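Local atomic coordinates of aminotransferase class-III (Sphaerobacter thermophilus DSM 20745, PDB entry 6K8H), a protein that belongs to the class-III aminotransferases, fold-type I proteins of the pyridoxal-phosphate-dependent superfamily, and forms a homodimer in the crystal. Residues 16-21 / 58-63; 10-15 / 44-49; 63-68 / 409-414; 400-405 / 439-444; 74-79 / 421-426. All coordinates share one frame; numbering follows the deposited sequence.

Contact 1 (16-21 / 58-63); sequences GSAAAD and DADGEE
Ala18, in the first turn of helix 18-29, and Asp60, in the type I beta turn from Asp58 to Gly61, bring their CA atoms to within 5.5 Å, so the start of a helix faces the tip of a beta hairpin. The hairpin joins strands 55-58 and 63-66, and its turn closes through the backbone bond from Gly61 N to Asp58 O. What links the two elements is a carboxylate held over a helix N-terminus. Asp60 has CG anti to its carbonyl carbon (chi1 -67°), a rotation that carries the carboxylate across to the helix. There OD1 accepts from Ala18 N at 2.7 Å, while the longer bond to OD2 comes from Ala19 N at 3.3 Å; each oxygen is met on its syn side, about 20° out of the carboxylate plane. Two successive amides thus grip both oxygens and fix the rotation of the group, and the positive end of the helix dipole would be expected to favour its charge. Beside this fork Ala18 CB packs on Ala59 CB at 3.9 Å. Ser17 supplies the N-cap proper: its OG accepts from Ala20 N and also bonds to Tyr12 O. Asp58 OD1 accepts from Glu62 N, just past the turn, and the other oxygen forms a salt bridge with Arg64. Ser17 CB, for its part, lies 3.3 Å from Asp60 OD1.

Contact 2 (10-15 / 44-49); sequences NVYREP and YPPYAA
The short 3-10 segment 11-13 near the N-terminus packs through Tyr12 against the loop that leads into strand 48-52, a pairing of tyrosine with proline. Pro46 CB sits 3.5 Å from the centroid of the Tyr12 ring and only 9° off its normal, a CH-pi contact over the middle of the face, and Pro46 CD reaches CE2 of the same ring at 3.6 Å. The opposite face carries Arg13 CG, displaced toward the rim, so the ring is sandwiched between its own neighbour in sequence and the proline. Arg13 runs out along the ring, so that Tyr12 OH lies over the face of its guanidinium, with NE in a salt bridge to Glu404. Tyr44 comes from another direction: its OH donates to Tyr12 O at 2.8 Å, in the carbonyl plane and on a lone pair. A water links the Tyr12 hydroxyl (3.0 Å from OH) to the backbone carbonyl of Tyr44 (2.9 Å from O). Beyond the proline lies Met99 of the second subunit. At the centre of the contact is thus a proline-aromatic CH-pi contact, here tying an N-terminal 3-10 turn to the loop before a beta strand.

Contact 3 (63-68 / 409-414); sequences ERLDFV and RGIFIT
Leu65 pairs with Ile411 and Asp66 with Phe412 as parallel neighbours at one side of a four-stranded mixed sheet. Among the backbone hydrogen bonds, Gly410 O accepts from Leu65 N at 2.7 Å, and Phe412 N donates to Leu65 O at 3.0 Å. Phe412 O then receives Phe67 N at 2.9 Å, so the pairing alternates between the segments as parallel strands require.

Apolar contacts are centred on Phe412. Val68 CG2 lies 3.7 Å from the centroid of its ring and 12° off the normal, a CH-pi contact over the face. With CG2 anti to the carbonyl carbon, this branch is set over the ring and CG1 (chi1 -175°) is left to meet Thr414 CG2. Phe67 CE1 touches Ile411 CD1 at 4.0 Å among the side chains turned toward helix 427-445.

The polar part belongs to Asp66, whose carboxylate lies alongside the Phe412 ring with planes 56° apart; OD1 is 3.5 Å from CD2. The same oxygen accepts from Val68 N, completing an Asx turn, and from Asn69 N, and OD2 is hydrogen-bonded to His78 NE2. Arg64 stretches past Phe412 CB and its NE is hydrogen-bonded to Met407 O.

Strand 55-58 flanks segment 63-68 on its other side, helices 393-408 and 427-445 pack against Ile411, and Met99 of the second subunit touches Phe412.

Contact 4 (400-405 / 439-444); sequences GRVHEA and AALQDA
Ala405 and Ala440 meet methyl to methyl, CB to CB at 3.7 Å, where helix 393-408 passes helix 427-445. The segment axes come within 8.2 Å and their N-to-C directions stand 129° apart, a steeply inclined, broadly antiparallel crossing. Small residues permit this approach: Ala405 and Ala440 have their CA atoms 5.0 Å apart, and Arg401 and Ala444 are nearly as near.

Val402 packs between these two close points. Its CG1, anti to the backbone N (chi1 172°), is directed at Ala440 CB, while CG2 meets Ala444 CB at 3.7 Å and, more loosely, Leu441 CD1. The two branches thus reach residues one turn apart on the partner helix. Ala444 CB touches both that second methyl and Arg401 CB, the latter also at 3.7 Å, the two approaching roughly at right angles.

Polar groups border this apolar strip. Arg401 runs out extended from CG to NE, laying CD against Ala444 O at 3.6 Å. Its NH1 gives a hydrogen bond to a water at 2.8 Å, in the plane of the guanidinium, and the water makes a weak bond to Asp443 O. Asp443 OD2 touches Ala405 CB, but its salt bridge is to Arg409, just past the end of the first helix.

Leu441 continues the packing onto Val357, Leu358 and Ala361 of helix 337-361, Ala444 also meets Phe398 from an earlier turn of helix 393-408, and Val402 reaches Leu378 and Leu417 in nearby loops.

Contact 5 (74-79 / 421-426); sequences LIHGHA and LSTPMG
His76 turns the edge of its imidazole to Thr423, and ND1 and the hydroxyl OG1 are hydrogen-bonded at 2.8 Å in the plane of the ring. Thr423 CG2 lies close to the same nitrogen, at 3.3 Å, so the threonine presents both of its branches to one corner of the ring. On the other side of the imidazole NE2 bonds to Ala331 O, which pins the ring at two points, while Ile75 CG2 covers part of one face. One residue back, Ile75 O accepts from Thr423 N at 2.9 Å and takes a CA-H...O contact from Ser422 CA at 3.2 Å. Pro424 lays CG against His76 O at 3.4 Å. Each loop contains a type I beta turn, Leu74 to Gly77 facing Ser422 to Met425, and the positive phi of Gly77 (76°) suits a residue without a side chain. A water donates to both Leu74 O and Leu421 O, bridging the two segments at the other end of the contact. The paired turns lie between helix 69-72 and helix 81-91 on one chain segment, and between strand 418-420 and helix 427-445 on the other; helix 337-361 supplies Arg342 to Thr423 O and Met425 O.

Contacts 1 and 2, with centres 5 Å apart, interlock along the chain at the N-terminal end and touch each other directly. Contact 3, whose centre is 13 to 15 Å from theirs, extends the same four-stranded sheet, shares Glu63 with contact 1 and brings residues some 340 positions later alongside it. The centres of contacts 4 and 5 each lie 12 to 13 Å from that of contact 3 but 24 Å from each other, and both alternate with it in sequence: a salt bridge joins it to contact 4 and a hydrogen bond to contact 5. The chain's beginning and end are thus folded together into one region, and contacts 2, 3 and 5 reach the second subunit.

Contact 1 (16-21 / 58-63)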
# COMPACT_ATOMS: atom_id res chain seq x y z
N GLY B 16 7.32 33.03 10.32
CA GLY B 16 6.12 33.07 11.13
C GLY B 16 4.85 32.76 10.38
O GLY B 16 3.76 32.95 10.93
N SER B 17 4.94 32.30 9.13
CA SER B 17 3.75 31.82 8.44
C SER B 17 3.19 30.58 9.15
O SER B 17 3.83 29.97 10.01
CB SER B 17 4.08 31.49 6.98
OG SER B 17 4.84 30.30 6.94
N ALA B 18 1.95 30.23 8.80
CA ALA B 18 1.39 28.97 9.29
C ALA B 18 2.23 27.78 8.86
O ALA B 18 2.50 26.87 9.66
CB ALA B 18 -0.05 28.82 8.82
N ALA B 19 2.66 27.77 7.59
CA ALA B 19 3.49 26.68 7.09
C ALA B 19 4.81 26.58 7.84
O ALA B 19 5.32 25.48 8.07
CB ALA B 19 3.75 26.84 5.59
N ALA B 20 5.42 27.72 8.20
CA ALA B 20 6.68 27.66 8.93
C ALA B 20 6.49 27.04 10.32
O ALA B 20 7.31 26.22 10.75
CB ALA B 20 7.30 29.06 9.04
N ASP B 21 5.42 27.42 11.02
CA ASP B 21 5.14 26.85 12.34
C ASP B 21 4.86 25.35 12.23
O ASP B 21 5.35 24.55 13.04
CB ASP B 21 3.92 27.53 12.97
CG ASP B 21 4.19 28.97 13.40
OD1 ASP B 21 5.35 29.43 13.38
OD2 ASP B 21 3.20 29.65 13.76
N ASP B 58 -4.30 26.85 1.19
CA ASP B 58 -3.22 26.45 2.07
C ASP B 58 -3.43 27.03 3.47
O ASP B 58 -4.37 27.80 3.72
CB ASP B 58 -1.84 26.80 1.45
CG ASP B 58 -1.41 28.28 1.55
OD1 ASP B 58 -2.04 29.11 2.24
OD2 ASP B 58 -0.39 28.60 0.88
N ALA B 59 -2.58 26.59 4.40
CA ALA B 59 -2.75 26.89 5.81
C ALA B 59 -2.60 28.38 6.09
O ALA B 59 -2.99 28.84 7.17
CB ALA B 59 -1.75 26.08 6.65
N ASP B 60 -2.04 29.13 5.14
CA ASP B 60 -1.94 30.58 5.23
C ASP B 60 -3.05 31.30 4.48
O ASP B 60 -2.97 32.52 4.30
CB ASP B 60 -0.58 31.02 4.70
CG ASP B 60 0.56 30.56 5.58
OD1 ASP B 60 0.80 31.21 6.60
OD2 ASP B 60 1.19 29.52 5.26
N GLY B 61 -4.09 30.59 4.04
CA GLY B 61 -5.22 31.21 3.40
C GLY B 61 -5.06 31.52 1.92
O GLY B 61 -5.99 32.07 1.32
N GLU B 62 -3.91 31.20 1.32
CA GLU B 62 -3.68 31.50 -0.09
C GLU B 62 -4.36 30.45 -0.95
O GLU B 62 -4.17 29.25 -0.75
CB GLU B 62 -2.18 31.56 -0.37
CG GLU B 62 -1.77 31.99 -1.79
CD GLU B 62 -0.41 32.68 -1.82
OE1 GLU B 62 0.09 33.03 -0.73
OE2 GLU B 62 0.17 32.87 -2.92
N GLU B 63 -5.17 30.89 -1.91
CA GLU B 63 -5.92 29.97 -2.76
C GLU B 63 -5.28 29.86 -4.13
O GLU B 63 -4.86 30.86 -4.72
CB GLU B 63 -7.37 30.43 -2.90
CG GLU B 63 -7.97 30.90 -1.61
CD GLU B 63 -9.48 31.01 -1.66
OE1 GLU B 63 -10.03 31.13 -2.78
OE2 GLU B 63 -10.12 30.96 -0.59

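Contact 2 (10-15 / 44-49)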
# COMPACT_ATOMS: atom_id res chain seq x y z
N ASN B 10 2.82 33.80 -2.61
CA ASN B 10 3.54 32.80 -1.81
C ASN B 10 3.82 33.26 -0.38
O ASN B 10 4.95 33.24 0.09
CB ASN B 10 4.84 32.40 -2.51
CG ASN B 10 4.59 31.66 -3.80
OD1 ASN B 10 3.62 30.91 -3.91
ND2 ASN B 10 5.44 31.87 -4.79
N VAL B 11 2.77 33.69 0.33
CA VAL B 11 3.03 34.23 1.66
C VAL B 11 3.52 33.16 2.63
O VAL B 11 4.16 33.49 3.64
CB VAL B 11 1.77 34.94 2.22
CG1 VAL B 11 1.29 35.98 1.24
CG2 VAL B 11 0.67 33.95 2.51
N TYR B 12 3.31 31.87 2.33
CA TYR B 12 3.74 30.81 3.24
C TYR B 12 5.25 30.81 3.44
O TYR B 12 5.72 30.26 4.45
CB TYR B 12 3.30 29.43 2.71
CG TYR B 12 4.16 28.87 1.59
CD1 TYR B 12 3.96 29.25 0.27
CD2 TYR B 12 5.16 27.95 1.86
CE1 TYR B 12 4.75 28.73 -0.76
CE2 TYR B 12 5.95 27.43 0.85
CZ TYR B 12 5.75 27.83 -0.46
OH TYR B 12 6.54 27.29 -1.46
N ARG B 13 6.01 31.39 2.52
CA ARG B 13 7.47 31.46 2.65
C ARG B 13 7.93 32.49 3.67
O ARG B 13 9.12 32.50 4.02
CB ARG B 13 8.10 31.79 1.29
CG ARG B 13 7.81 30.79 0.18
CD ARG B 13 8.98 30.78 -0.77
NE ARG B 13 8.90 29.82 -1.87
CZ ARG B 13 9.50 28.63 -1.88
NH1 ARG B 13 10.20 28.21 -0.84
NH2 ARG B 13 9.40 27.86 -2.95
N GLU B 14 7.05 33.36 4.16
CA GLU B 14 7.47 34.38 5.11
C GLU B 14 7.72 33.77 6.49
O GLU B 14 7.04 32.81 6.88
CB GLU B 14 6.41 35.47 5.25
CG GLU B 14 6.11 36.24 3.98
CD GLU B 14 4.85 37.08 4.13
OE1 GLU B 14 4.22 36.99 5.20
OE2 GLU B 14 4.49 37.82 3.18
N PRO B 15 8.66 34.31 7.26
CA PRO B 15 8.85 33.84 8.64
C PRO B 15 7.57 34.00 9.45
O PRO B 15 6.81 34.95 9.25
CB PRO B 15 9.98 34.72 9.18
CG PRO B 15 10.20 35.80 8.16
CD PRO B 15 9.71 35.27 6.85
N TYR B 44 10.86 24.77 3.15
CA TYR B 44 9.76 23.97 3.67
C TYR B 44 8.59 24.13 2.72
O TYR B 44 8.48 25.16 2.04
CB TYR B 44 9.36 24.39 5.09
CG TYR B 44 9.05 25.85 5.24
CD1 TYR B 44 7.78 26.35 4.96
CD2 TYR B 44 10.01 26.73 5.70
CE1 TYR B 44 7.49 27.70 5.13
CE2 TYR B 44 9.74 28.08 5.85
CZ TYR B 44 8.48 28.56 5.58
OH TYR B 44 8.21 29.89 5.75
N PRO B 45 7.71 23.14 2.63
CA PRO B 45 6.62 23.22 1.67
C PRO B 45 5.45 24.01 2.24
O PRO B 45 5.37 24.22 3.46
CB PRO B 45 6.24 21.75 1.44
CG PRO B 45 6.56 21.09 2.75
CD PRO B 45 7.74 21.84 3.33
N PRO B 46 4.52 24.45 1.40
CA PRO B 46 3.26 24.98 1.93
C PRO B 46 2.41 23.82 2.44
O PRO B 46 2.55 22.68 2.01
CB PRO B 46 2.64 25.65 0.71
CG PRO B 46 3.07 24.73 -0.43
CD PRO B 46 4.48 24.30 -0.06
N TYR B 47 1.48 24.13 3.36
CA TYR B 47 0.60 23.12 3.94
C TYR B 47 -0.82 23.34 3.45
O TYR B 47 -1.31 24.47 3.46
CB TYR B 47 0.65 23.16 5.48
CG TYR B 47 1.85 22.41 6.01
CD1 TYR B 47 3.14 22.92 5.86
CD2 TYR B 47 1.71 21.16 6.61
CE1 TYR B 47 4.26 22.22 6.31
CE2 TYR B 47 2.81 20.46 7.07
CZ TYR B 47 4.08 20.99 6.91
OH TYR B 47 5.17 20.28 7.37
N ALA B 48 -1.46 22.27 3.00
CA ALA B 48 -2.84 22.35 2.53
C ALA B 48 -3.78 22.41 3.73
O ALA B 48 -3.63 21.65 4.69
CB ALA B 48 -3.19 21.15 1.65
N ALA B 49 -4.74 23.32 3.67
CA ALA B 49 -5.77 23.40 4.69
C ALA B 49 -7.07 22.74 4.25
O ALA B 49 -7.68 22.01 5.03
CB ALA B 49 -6.02 24.86 5.08
O HOH W 1 8.79 25.46 -0.81
O HOH W 2 9.60 28.16 2.11

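Contact 3 (63-68 / 409-414)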
# COMPACT_ATOMS: atom_id res chain seq x y z
N GLU B 63 -5.17 30.89 -1.91
CA GLU B 63 -5.92 29.97 -2.76
C GLU B 63 -5.28 29.86 -4.13
O GLU B 63 -4.86 30.86 -4.72
CB GLU B 63 -7.37 30.43 -2.90
CG GLU B 63 -7.97 30.90 -1.61
CD GLU B 63 -9.48 31.01 -1.66
OE1 GLU B 63 -10.03 31.13 -2.78
OE2 GLU B 63 -10.12 30.96 -0.59
N ARG B 64 -5.22 28.64 -4.66
CA ARG B 64 -4.66 28.43 -5.99
C ARG B 64 -5.55 27.46 -6.75
O ARG B 64 -6.18 26.58 -6.16
CB ARG B 64 -3.22 27.90 -5.92
CG ARG B 64 -2.24 28.74 -5.08
CD ARG B 64 -0.89 28.01 -4.89
NE ARG B 64 0.09 28.86 -4.21
CZ ARG B 64 0.28 28.92 -2.89
NH1 ARG B 64 -0.46 28.16 -2.07
NH2 ARG B 64 1.21 29.72 -2.37
N LEU B 65 -5.60 27.61 -8.07
CA LEU B 65 -6.23 26.59 -8.90
C LEU B 65 -5.34 25.36 -8.92
O LEU B 65 -4.14 25.45 -9.20
CB LEU B 65 -6.45 27.11 -10.32
CG LEU B 65 -7.58 28.13 -10.49
CD1 LEU B 65 -7.57 28.67 -11.91
CD2 LEU B 65 -8.93 27.49 -10.17
N ASP B 66 -5.91 24.19 -8.62
CA ASP B 66 -5.14 22.97 -8.41
C ASP B 66 -5.02 22.21 -9.73
O ASP B 66 -6.01 21.63 -10.20
CB ASP B 66 -5.79 22.09 -7.34
CG ASP B 66 -4.88 20.95 -6.87
OD1 ASP B 66 -3.95 20.58 -7.61
OD2 ASP B 66 -5.10 20.42 -5.76
N PHE B 67 -3.83 22.25 -10.34
CA PHE B 67 -3.52 21.45 -11.51
C PHE B 67 -2.61 20.27 -11.18
O PHE B 67 -1.96 19.71 -12.08
CB PHE B 67 -2.88 22.31 -12.59
CG PHE B 67 -3.83 23.27 -13.23
CD1 PHE B 67 -4.15 24.47 -12.60
CD2 PHE B 67 -4.41 22.98 -14.45
CE1 PHE B 67 -5.03 25.38 -13.20
CE2 PHE B 67 -5.30 23.87 -15.05
CZ PHE B 67 -5.61 25.06 -14.42
N VAL B 68 -2.53 19.88 -9.91
CA VAL B 68 -1.79 18.69 -9.50
C VAL B 68 -2.74 17.58 -9.08
O VAL B 68 -2.60 16.44 -9.51
CB VAL B 68 -0.79 19.01 -8.36
CG1 VAL B 68 0.05 17.78 -8.02
CG2 VAL B 68 0.08 20.20 -8.74
N ARG B 409 0.93 33.23 -8.30
CA ARG B 409 -0.14 33.81 -9.16
C ARG B 409 -1.41 32.96 -9.14
O ARG B 409 -2.12 32.97 -10.15
CB ARG B 409 0.36 34.06 -10.58
CG ARG B 409 1.32 35.23 -10.70
CD ARG B 409 1.59 35.61 -12.14
NE ARG B 409 2.58 36.66 -12.19
CZ ARG B 409 2.31 37.96 -12.15
NH1 ARG B 409 1.06 38.38 -12.07
NH2 ARG B 409 3.31 38.82 -12.20
N GLY B 410 -1.63 32.18 -8.09
CA GLY B 410 -2.85 31.41 -7.99
C GLY B 410 -2.87 30.12 -8.78
O GLY B 410 -3.96 29.59 -9.04
N ILE B 411 -1.71 29.58 -9.16
CA ILE B 411 -1.63 28.33 -9.91
C ILE B 411 -0.73 27.35 -9.16
O ILE B 411 0.44 27.66 -8.87
CB ILE B 411 -1.11 28.54 -11.35
CG1 ILE B 411 -2.00 29.52 -12.12
CG2 ILE B 411 -1.04 27.19 -12.07
CD1 ILE B 411 -3.36 28.97 -12.51
N PHE B 412 -1.25 26.17 -8.88
CA PHE B 412 -0.51 25.09 -8.24
C PHE B 412 -0.28 24.01 -9.30
O PHE B 412 -1.23 23.36 -9.74
CB PHE B 412 -1.29 24.55 -7.04
CG PHE B 412 -0.64 23.37 -6.35
CD1 PHE B 412 0.71 23.37 -6.04
CD2 PHE B 412 -1.41 22.28 -5.97
CE1 PHE B 412 1.29 22.27 -5.39
CE2 PHE B 412 -0.85 21.19 -5.33
CZ PHE B 412 0.51 21.18 -5.04
N ILE B 413 0.98 23.84 -9.72
CA ILE B 413 1.36 22.83 -10.70
C ILE B 413 2.62 22.15 -10.17
O ILE B 413 3.27 22.65 -9.25
CB ILE B 413 1.58 23.43 -12.12
CG1 ILE B 413 1.54 22.33 -13.19
CG2 ILE B 413 2.86 24.26 -12.16
CD1 ILE B 413 1.27 22.84 -14.59
N THR B 414 2.94 20.98 -10.73
CA THR B 414 4.15 20.30 -10.29
C THR B 414 5.40 21.09 -10.67
O THR B 414 5.38 21.88 -11.62
CB THR B 414 4.26 18.89 -10.88
OG1 THR B 414 4.45 18.96 -12.30
CG2 THR B 414 3.04 18.05 -10.53

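Contact 4 (400-405 / 439-444)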
# COMPACT_ATOMS: atom_id res chain seq x y z
N GLY B 400 12.18 26.44 -12.62
CA GLY B 400 11.90 26.75 -11.23
C GLY B 400 11.37 28.16 -11.05
O GLY B 400 10.48 28.40 -10.23
N ARG B 401 11.93 29.12 -11.79
CA ARG B 401 11.38 30.48 -11.74
C ARG B 401 9.93 30.50 -12.22
O ARG B 401 9.07 31.13 -11.58
CB ARG B 401 12.24 31.43 -12.58
CG ARG B 401 13.53 31.90 -11.92
CD ARG B 401 14.25 33.01 -12.72
NE ARG B 401 15.38 33.56 -11.97
CZ ARG B 401 15.26 34.43 -10.98
NH1 ARG B 401 14.06 34.87 -10.62
NH2 ARG B 401 16.34 34.87 -10.34
N VAL B 402 9.63 29.81 -13.33
CA VAL B 402 8.26 29.80 -13.83
C VAL B 402 7.32 29.17 -12.81
O VAL B 402 6.22 29.67 -12.55
CB VAL B 402 8.20 29.08 -15.20
CG1 VAL B 402 6.74 28.89 -15.65
CG2 VAL B 402 8.98 29.86 -16.24
N HIS B 403 7.75 28.06 -12.20
CA HIS B 403 6.91 27.38 -11.22
C HIS B 403 6.65 28.26 -10.00
O HIS B 403 5.50 28.37 -9.54
CB HIS B 403 7.55 26.05 -10.81
CG HIS B 403 6.86 25.37 -9.68
ND1 HIS B 403 7.26 25.48 -8.37
CD2 HIS B 403 5.77 24.56 -9.67
CE1 HIS B 403 6.46 24.77 -7.60
NE2 HIS B 403 5.54 24.20 -8.36
N GLU B 404 7.70 28.90 -9.47
CA GLU B 404 7.52 29.76 -8.30
C GLU B 404 6.59 30.93 -8.61
O GLU B 404 5.71 31.28 -7.80
CB GLU B 404 8.89 30.25 -7.82
CG GLU B 404 8.86 31.20 -6.63
CD GLU B 404 8.55 30.51 -5.30
OE1 GLU B 404 8.45 29.25 -5.26
OE2 GLU B 404 8.42 31.22 -4.28
N ALA B 405 6.74 31.55 -9.79
CA ALA B 405 5.84 32.64 -10.16
C ALA B 405 4.40 32.16 -10.30
O ALA B 405 3.47 32.83 -9.84
CB ALA B 405 6.31 33.31 -11.46
N ALA B 439 2.16 35.60 -17.52
CA ALA B 439 2.75 36.47 -16.52
C ALA B 439 3.98 35.83 -15.87
O ALA B 439 4.98 36.51 -15.60
CB ALA B 439 1.71 36.84 -15.47
N ALA B 440 3.92 34.51 -15.61
CA ALA B 440 5.04 33.82 -14.97
C ALA B 440 6.27 33.78 -15.87
O ALA B 440 7.40 33.87 -15.39
CB ALA B 440 4.63 32.40 -14.58
N LEU B 441 6.06 33.59 -17.17
CA LEU B 441 7.16 33.64 -18.12
C LEU B 441 7.82 35.02 -18.10
O LEU B 441 9.06 35.13 -18.04
CB LEU B 441 6.64 33.27 -19.51
CG LEU B 441 7.55 32.74 -20.62
CD1 LEU B 441 8.40 31.58 -20.11
CD2 LEU B 441 6.67 32.31 -21.80
N GLN B 442 7.01 36.07 -18.08
CA GLN B 442 7.58 37.44 -18.04
C GLN B 442 8.41 37.58 -16.76
O GLN B 442 9.57 38.00 -16.85
CB GLN B 442 6.46 38.47 -18.14
CG GLN B 442 5.80 38.49 -19.51
CD GLN B 442 4.50 39.25 -19.53
OE1 GLN B 442 4.14 39.93 -18.57
NE2 GLN B 442 3.76 39.12 -20.62
N ASP B 443 7.86 37.14 -15.62
CA ASP B 443 8.60 37.18 -14.36
C ASP B 443 9.93 36.45 -14.46
O ASP B 443 10.97 36.97 -14.05
CB ASP B 443 7.78 36.54 -13.26
CG ASP B 443 6.58 37.35 -12.87
OD1 ASP B 443 6.39 38.48 -13.38
OD2 ASP B 443 5.84 36.84 -12.02
N ALA B 444 9.91 35.23 -15.00
CA ALA B 444 11.12 34.42 -15.05
C ALA B 444 12.18 35.07 -15.91
O ALA B 444 13.38 34.88 -15.66
CB ALA B 444 10.80 33.02 -15.58
O HOH W 3 11.39 34.70 -11.46

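Contact 5 (74-79 / 421-426)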
# COMPACT_ATOMS: atom_id res chain seq x y z
N LEU B 74 -7.14 12.78 -8.07
CA LEU B 74 -8.46 13.37 -7.81
C LEU B 74 -8.96 14.05 -9.08
O LEU B 74 -8.96 15.27 -9.22
CB LEU B 74 -8.40 14.32 -6.62
CG LEU B 74 -8.61 13.60 -5.28
CD1 LEU B 74 -7.44 12.64 -4.96
CD2 LEU B 74 -8.79 14.61 -4.17
N ILE B 75 -9.42 13.22 -10.01
CA ILE B 75 -9.89 13.74 -11.29
C ILE B 75 -11.13 14.60 -11.12
O ILE B 75 -11.44 15.41 -12.00
CB ILE B 75 -10.10 12.57 -12.28
CG1 ILE B 75 -10.39 13.09 -13.70
CG2 ILE B 75 -11.18 11.62 -11.76
CD1 ILE B 75 -9.90 12.16 -14.80
N HIS B 76 -11.88 14.44 -10.03
CA HIS B 76 -13.04 15.28 -9.78
C HIS B 76 -12.74 16.44 -8.83
O HIS B 76 -13.68 17.09 -8.36
CB HIS B 76 -14.22 14.45 -9.25
CG HIS B 76 -14.69 13.43 -10.23
ND1 HIS B 76 -15.13 13.75 -11.49
CD2 HIS B 76 -14.76 12.08 -10.14
CE1 HIS B 76 -15.47 12.65 -12.14
NE2 HIS B 76 -15.24 11.62 -11.34
N GLY B 77 -11.48 16.70 -8.54
CA GLY B 77 -11.14 17.83 -7.70
C GLY B 77 -11.43 17.57 -6.24
O GLY B 77 -11.59 16.44 -5.81
N HIS B 78 -11.53 18.66 -5.47
CA HIS B 78 -11.59 18.56 -4.01
C HIS B 78 -13.02 18.49 -3.51
O HIS B 78 -13.90 19.22 -3.98
CB HIS B 78 -10.90 19.76 -3.35
CG HIS B 78 -9.44 19.86 -3.65
ND1 HIS B 78 -8.49 19.13 -2.97
CD2 HIS B 78 -8.78 20.59 -4.58
CE1 HIS B 78 -7.30 19.41 -3.46
NE2 HIS B 78 -7.44 20.30 -4.42
N ALA B 79 -13.24 17.61 -2.52
CA ALA B 79 -14.53 17.50 -1.83
C ALA B 79 -15.69 17.39 -2.81
O ALA B 79 -16.70 18.10 -2.72
CB ALA B 79 -14.74 18.68 -0.88
N LEU B 421 -6.02 18.33 -15.54
CA LEU B 421 -7.30 18.97 -15.29
C LEU B 421 -8.18 18.14 -14.35
O LEU B 421 -8.00 16.93 -14.17
CB LEU B 421 -8.05 19.20 -16.60
CG LEU B 421 -7.27 19.77 -17.78
CD1 LEU B 421 -8.16 19.80 -19.02
CD2 LEU B 421 -6.79 21.17 -17.45
N SER B 422 -9.16 18.81 -13.75
CA SER B 422 -10.21 18.17 -12.97
C SER B 422 -11.58 18.56 -13.53
O SER B 422 -11.73 19.60 -14.18
CB SER B 422 -10.08 18.56 -11.49
OG SER B 422 -10.29 19.95 -11.31
N THR B 423 -12.57 17.70 -13.27
CA THR B 423 -13.89 17.92 -13.83
C THR B 423 -14.58 19.21 -13.36
O THR B 423 -15.44 19.71 -14.11
CB THR B 423 -14.81 16.72 -13.54
OG1 THR B 423 -14.89 16.50 -12.13
CG2 THR B 423 -14.32 15.46 -14.25
N PRO B 424 -14.29 19.80 -12.19
CA PRO B 424 -14.87 21.12 -11.90
C PRO B 424 -14.38 22.22 -12.82
O PRO B 424 -14.93 23.33 -12.79
CB PRO B 424 -14.45 21.39 -10.44
CG PRO B 424 -14.23 20.05 -9.88
CD PRO B 424 -13.63 19.25 -10.99
N MET B 425 -13.35 21.96 -13.64
CA MET B 425 -12.79 23.01 -14.47
C MET B 425 -13.60 23.23 -15.74
O MET B 425 -14.24 22.32 -16.27
CB MET B 425 -11.35 22.68 -14.87
CG MET B 425 -10.36 22.83 -13.75
SD MET B 425 -8.69 22.38 -14.24
CE MET B 425 -7.84 22.64 -12.69
N GLY B 426 -13.56 24.47 -16.21
CA GLY B 426 -14.10 24.84 -17.50
C GLY B 426 -13.17 25.79 -18.22
O GLY B 426 -11.99 25.92 -17.87
O HOH W 4 -7.39 15.83 -11.82